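Local coordinates for protein glutamate receptor IIB,Glutamate receptor IIB (PDB 4WXJ) that binds glutamate in its extracellular ligand-binding domain and probably acts as a glutamate-gated cation channel in the postsynaptic membrane of the fly neuromuscular junction, at residues Y11-R16 against A90-C95; E61-N66 against D79-Q84. All coordinates share one frame; numbering follows the deposited sequence.

From the N terminus the chain first lays down strand 10-15, the middle strand of a three-stranded parallel sheet in the lobe that supplies Arg103 to the glutamate site. Helix 42-54 then leads to strand 57-62, which joins one edge of strand 10-15. Contact 2 closes a short loop of twelve intervening residues, setting the turn after strand 57-62 against helix 80-86. Contact 1 closes the longer loop, bringing strand 92-93 to the other edge of strand 10-15, and it encloses contact 2 completely. The two meet where Val13 and Thr15 bond to Glu61 and Val63 through their backbones, and where Gly93 CA packs on Ile81 CG2.

Contact 1 (Y11-R16 against A90-C95); sequences YTVATR and AQIGIC
Val13 with Ile92 and Ala14 with Gly93 pair as neighbours of a parallel sheet, 4.8 Å apart between the CA atoms of the first pair, in the periplasmic-binding-protein-like fold of glutamate receptor ligand-binding domains. Strand 92-93 lies beside strand 10-15, whose other edge carries strand 57-62. Thr12 O accepts both Gln91 N and Ile92 N; Ile92 O then takes Ala14 N at 2.7 Å, and Ala14 O takes Ile94 N at 3.0 Å. Side chains extend this pattern at both ends. A bend at chi2 (70°) folds the Gln91 side chain back toward the backbone of Thr12. There Gln91 OE1 accepts Thr12 N at 2.7 Å, almost head-on, doing the work of a backbone carbonyl. The CB of Gln91 rests near Tyr11 CD1. Beyond the paired residues, Thr15 OG1 donates to Ile94 O at 2.9 Å. On the face carrying Val13 and Ile92, Val13 CG1 touches Ile94 CG2 and Ile92 CD1 reaches Tyr11 CD2 at 3.6 Å; Ile94 continues onto Ala43, Leu46 and Ile47 of helix 42-54. The opposite face holds Ala14 CB against Ala90 CB at 3.6 Å, next to Ile81 of helix 80-86. Toward the glutamate pocket Arg16 makes a cation-pi contact with Tyr68 and bonds Asn66 O through NE, while its CG lies 4.0 Å from Cys95 SG.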
loop_
_atom_site.group_PDB
_atom_site.type_symbol
_atom_site.label_atom_id
_atom_site.label_comp_id
_atom_site.label_asym_id
_atom_site.label_seq_id
_atom_site.Cartn_x
_atom_site.Cartn_y
_atom_site.Cartn_z
ATOM N N TYR A 11 -12.283 8.961 17.049
ATOM C CA TYR A 11 -12.380 8.346 15.727
ATOM C C TYR A 11 -11.913 6.896 15.750
ATOM O O TYR A 11 -10.824 6.591 16.232
ATOM C CB TYR A 11 -11.546 9.127 14.708
ATOM C CG TYR A 11 -12.036 10.530 14.434
ATOM C CD1 TYR A 11 -13.383 10.790 14.224
ATOM C CD2 TYR A 11 -11.148 11.594 14.384
ATOM C CE1 TYR A 11 -13.831 12.074 13.971
ATOM C CE2 TYR A 11 -11.584 12.879 14.132
ATOM C CZ TYR A 11 -12.927 13.113 13.927
ATOM O OH TYR A 11 -13.366 14.393 13.677
ATOM N N THR A 12 -12.744 6.003 15.225
ATOM C CA THR A 12 -12.329 4.625 15.012
ATOM C C THR A 12 -11.437 4.576 13.775
ATOM O O THR A 12 -11.866 4.934 12.677
ATOM C CB THR A 12 -13.534 3.683 14.843
ATOM O OG1 THR A 12 -14.305 3.673 16.050
ATOM C CG2 THR A 12 -13.072 2.261 14.533
ATOM N N VAL A 13 -10.194 4.143 13.966
ATOM C CA VAL A 13 -9.212 4.107 12.886
ATOM C C VAL A 13 -9.069 2.696 12.327
ATOM O O VAL A 13 -8.492 1.819 12.968
ATOM C CB VAL A 13 -7.830 4.604 13.363
ATOM C CG1 VAL A 13 -6.814 4.552 12.222
ATOM C CG2 VAL A 13 -7.937 6.017 13.916
ATOM N N ALA A 14 -9.592 2.489 11.123
ATOM C CA ALA A 14 -9.462 1.206 10.448
ATOM C C ALA A 14 -8.102 1.115 9.765
ATOM O O ALA A 14 -7.677 2.045 9.082
ATOM C CB ALA A 14 -10.581 1.017 9.436
ATOM N N THR A 15 -7.420 -0.007 9.958
ATOM C CA THR A 15 -6.125 -0.227 9.332
ATOM C C THR A 15 -5.942 -1.708 9.032
ATOM O O THR A 15 -6.877 -2.499 9.178
ATOM C CB THR A 15 -4.969 0.274 10.225
ATOM O OG1 THR A 15 -3.720 0.108 9.542
ATOM C CG2 THR A 15 -4.933 -0.480 11.547
ATOM N N ARG A 16 -4.740 -2.072 8.600
ATOM C CA ARG A 16 -4.403 -3.464 8.340
ATOM C C ARG A 16 -2.986 -3.734 8.820
ATOM O O ARG A 16 -2.159 -2.824 8.876
ATOM C CB ARG A 16 -4.537 -3.794 6.850
ATOM C CG ARG A 16 -3.527 -3.081 5.958
ATOM C CD ARG A 16 -3.732 -3.432 4.490
ATOM N NE ARG A 16 -3.616 -4.868 4.240
ATOM C CZ ARG A 16 -2.465 -5.516 4.069
ATOM N NH1 ARG A 16 -1.309 -4.866 4.121
ATOM N NH2 ARG A 16 -2.472 -6.823 3.848
ATOM N N ALA A 90 -16.010 2.752 10.761
ATOM C CA ALA A 90 -14.801 3.509 11.051
ATOM C C ALA A 90 -14.905 4.888 10.417
ATOM O O ALA A 90 -15.572 5.060 9.396
ATOM C CB ALA A 90 -13.573 2.775 10.543
ATOM N N GLN A 91 -14.248 5.866 11.033
ATOM C CA GLN A 91 -14.283 7.244 10.557
ATOM C C GLN A 91 -13.004 7.594 9.797
ATOM O O GLN A 91 -12.976 8.541 9.010
ATOM C CB GLN A 91 -14.477 8.208 11.732
ATOM C CG GLN A 91 -15.824 8.078 12.434
ATOM C CD GLN A 91 -15.959 6.789 13.226
ATOM O OE1 GLN A 91 -15.080 6.436 14.014
ATOM N NE2 GLN A 91 -17.061 6.076 13.017
ATOM N N ILE A 92 -11.950 6.821 10.045
ATOM C CA ILE A 92 -10.650 7.055 9.429
ATOM C C ILE A 92 -10.024 5.729 9.001
ATOM O O ILE A 92 -10.008 4.767 9.767
ATOM C CB ILE A 92 -9.701 7.801 10.400
ATOM C CG1 ILE A 92 -10.194 9.237 10.611
ATOM C CG2 ILE A 92 -8.272 7.809 9.864
ATOM C CD1 ILE A 92 -9.443 10.011 11.678
ATOM N N GLY A 93 -9.522 5.689 7.768
ATOM C CA GLY A 93 -8.836 4.523 7.239
ATOM C C GLY A 93 -7.432 4.891 6.796
ATOM O O GLY A 93 -7.251 5.861 6.059
ATOM N N ILE A 94 -6.436 4.131 7.243
ATOM C CA ILE A 94 -5.045 4.474 6.956
ATOM C C ILE A 94 -4.103 3.271 6.902
ATOM O O ILE A 94 -4.247 2.308 7.656
ATOM C CB ILE A 94 -4.495 5.473 8.002
ATOM C CG1 ILE A 94 -3.064 5.893 7.640
ATOM C CG2 ILE A 94 -4.553 4.868 9.404
ATOM C CD1 ILE A 94 -2.528 7.046 8.466
ATOM N N CYS A 95 -3.145 3.371 5.983
ATOM C CA CYS A 95 -2.004 2.467 5.835
ATOM C C CYS A 95 -1.307 2.933 4.564
ATOM O O CYS A 95 -1.411 4.106 4.206
ATOM C CB CYS A 95 -2.417 0.996 5.734
ATOM S SG CYS A 95 -3.475 0.610 4.322
#

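Contact 2 (E61-N66 against D79-Q84); sequences EPVRDN and DGIIRQ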
loop_
_atom_site.group_PDB
_atom_site.type_symbol
_atom_site.label_atom_id
_atom_site.label_comp_id
_atom_site.label_asym_id
_atom_site.label_seq_id
_atom_site.Cartn_x
_atom_site.Cartn_y
_atom_site.Cartn_z
ATOM N N GLU A 61 -8.552 -0.020 15.038
ATOM C CA GLU A 61 -9.253 -1.282 14.826
ATOM C C GLU A 61 -8.808 -1.914 13.510
ATOM O O GLU A 61 -9.388 -1.634 12.462
ATOM C CB GLU A 61 -10.768 -1.073 14.822
ATOM C CG GLU A 61 -11.334 -0.636 16.165
ATOM C CD GLU A 61 -12.843 -0.770 16.237
ATOM O OE1 GLU A 61 -13.465 -1.109 15.208
ATOM O OE2 GLU A 61 -13.408 -0.540 17.327
ATOM N N PRO A 62 -7.764 -2.757 13.554
ATOM C CA PRO A 62 -7.351 -3.441 12.325
ATOM C C PRO A 62 -8.467 -4.316 11.760
ATOM O O PRO A 62 -9.067 -5.099 12.496
ATOM C CB PRO A 62 -6.148 -4.284 12.773
ATOM C CG PRO A 62 -6.241 -4.355 14.256
ATOM C CD PRO A 62 -6.882 -3.082 14.686
ATOM N N VAL A 63 -8.742 -4.174 10.466
ATOM C CA VAL A 63 -9.862 -4.867 9.836
ATOM C C VAL A 63 -9.695 -6.384 9.879
ATOM O O VAL A 63 -8.579 -6.901 9.805
ATOM C CB VAL A 63 -10.045 -4.418 8.367
ATOM C CG1 VAL A 63 -10.342 -2.932 8.308
ATOM C CG2 VAL A 63 -8.814 -4.754 7.534
ATOM N N ARG A 64 -10.820 -7.084 9.993
ATOM C CA ARG A 64 -10.830 -8.530 10.190
ATOM C C ARG A 64 -10.156 -9.292 9.050
ATOM O O ARG A 64 -9.325 -10.167 9.294
ATOM C CB ARG A 64 -12.271 -9.018 10.362
ATOM C CG ARG A 64 -12.395 -10.465 10.814
ATOM C CD ARG A 64 -13.826 -10.793 11.219
ATOM N NE ARG A 64 -13.959 -12.146 11.751
ATOM C CZ ARG A 64 -15.067 -12.626 12.308
ATOM N NH1 ARG A 64 -16.148 -11.865 12.414
ATOM N NH2 ARG A 64 -15.096 -13.871 12.763
ATOM N N ASP A 65 -10.513 -8.963 7.811
ATOM C CA ASP A 65 -9.958 -9.659 6.650
ATOM C C ASP A 65 -8.543 -9.186 6.304
ATOM O O ASP A 65 -7.878 -9.774 5.450
ATOM C CB ASP A 65 -10.876 -9.487 5.431
ATOM C CG ASP A 65 -11.165 -8.027 5.103
ATOM O OD1 ASP A 65 -10.456 -7.135 5.615
ATOM O OD2 ASP A 65 -12.107 -7.772 4.321
ATOM N N ASN A 66 -8.094 -8.125 6.973
ATOM C CA ASN A 66 -6.769 -7.541 6.749
ATOM C C ASN A 66 -6.510 -7.149 5.294
ATOM O O ASN A 66 -5.372 -7.202 4.825
ATOM C CB ASN A 66 -5.678 -8.510 7.216
ATOM C CG ASN A 66 -4.368 -7.804 7.542
ATOM O OD1 ASN A 66 -4.316 -6.950 8.426
ATOM N ND2 ASN A 66 -3.303 -8.168 6.833
ATOM N N ASP A 79 -14.447 -4.751 0.325
ATOM C CA ASP A 79 -13.870 -5.389 1.503
ATOM C C ASP A 79 -12.815 -4.484 2.137
ATOM O O ASP A 79 -12.656 -3.329 1.739
ATOM C CB ASP A 79 -13.261 -6.748 1.135
ATOM C CG ASP A 79 -12.252 -6.659 -0.004
ATOM O OD1 ASP A 79 -11.762 -5.549 -0.303
ATOM O OD2 ASP A 79 -11.940 -7.710 -0.603
ATOM N N GLY A 80 -12.109 -5.012 3.131
ATOM C CA GLY A 80 -10.986 -4.315 3.731
ATOM C C GLY A 80 -11.339 -2.996 4.391
ATOM O O GLY A 80 -12.461 -2.797 4.861
ATOM N N ILE A 81 -10.362 -2.093 4.420
ATOM C CA ILE A 81 -10.517 -0.796 5.066
ATOM C C ILE A 81 -11.625 0.024 4.418
ATOM O O ILE A 81 -12.385 0.703 5.109
ATOM C CB ILE A 81 -9.200 0.010 5.021
ATOM C CG1 ILE A 81 -8.091 -0.754 5.751
ATOM C CG2 ILE A 81 -9.397 1.393 5.640
ATOM C CD1 ILE A 81 -6.712 -0.141 5.615
ATOM N N ILE A 82 -11.705 -0.032 3.092
ATOM C CA ILE A 82 -12.704 0.732 2.357
ATOM C C ILE A 82 -14.119 0.339 2.786
ATOM O O ILE A 82 -14.991 1.196 2.919
ATOM C CB ILE A 82 -12.556 0.530 0.834
ATOM C CG1 ILE A 82 -11.155 0.938 0.368
ATOM C CG2 ILE A 82 -13.615 1.324 0.077
ATOM C CD1 ILE A 82 -10.813 2.403 0.600
ATOM N N ARG A 83 -14.341 -0.954 3.005
ATOM C CA ARG A 83 -15.657 -1.443 3.412
ATOM C C ARG A 83 -16.077 -0.873 4.766
ATOM O O ARG A 83 -17.224 -0.458 4.940
ATOM C CB ARG A 83 -15.670 -2.973 3.464
ATOM C CG ARG A 83 -17.003 -3.583 3.902
ATOM C CD ARG A 83 -18.146 -3.171 2.983
ATOM N NE ARG A 83 -19.423 -3.760 3.387
ATOM C CZ ARG A 83 -19.829 -4.984 3.059
ATOM N NH1 ARG A 83 -19.062 -5.775 2.320
ATOM N NH2 ARG A 83 -21.009 -5.421 3.477
ATOM N N GLN A 84 -15.150 -0.851 5.719
ATOM C CA GLN A 84 -15.441 -0.344 7.058
ATOM C C GLN A 84 -15.835 1.130 7.033
ATOM O O GLN A 84 -16.615 1.585 7.870
ATOM C CB GLN A 84 -14.236 -0.539 7.977
ATOM C CG GLN A 84 -13.839 -1.986 8.176
ATOM C CD GLN A 84 -14.975 -2.827 8.719
ATOM O OE1 GLN A 84 -15.567 -2.499 9.746
ATOM N NE2 GLN A 84 -15.296 -3.912 8.022
#
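The carboxylate of Asp65 meets Gly80 through its oxygens: OD2 accepts Gly80 N at 3.0 Å by its syn lone pair, with an N-H...O angle of 158°. Asp65 OD1 lies 3.4 Å from Gly80 CA. The carboxylate of Asp79 stands nearly at right angles to that of Asp65, the planes 88° apart, and it is the CB of Asp79 that approaches Asp65 OD2, at 3.5 Å. With CG set between the backbone N and the carbonyl carbon (chi1 55°), Asp65 turns its acid group toward the backbone of Gly80, near the N-terminal end of helix 80-86, while OD1 takes the backbone N of Lys67. The turn after edge strand 57-62 is thus set against this helix in the Arg103-bearing lobe of the periplasmic-binding-protein-like domain. Beside this polar bond, Val63 supplies the apolar part. Its CG1 branch lies over the helix, 3.9 Å from Ile81 CA and 4.0 Å from Ile81 CG1. Val63 CG1 also reaches Gln84 CG at 3.6 Å, the side chains running past each other in opposite directions; Gln84 OE1 has a weak hydrogen bond from Asn89 ND2. Val63 and Ile81 both touch Ala14 of strand 10-15. The side chain of Ile81 comes within about 8 Å of the bound glutamate, without lining its pocket. The like charges stay apart, 4.9 Å between Asp65 OD2 and Asp79 OD2. Ser70 N bonds Asp79 OD1, Lys67 NZ forms a long, weak ion pair with Asp79 OD2, and the Gly80 amide and helix N-terminal end would be expected to ease the negative charge on Asp65.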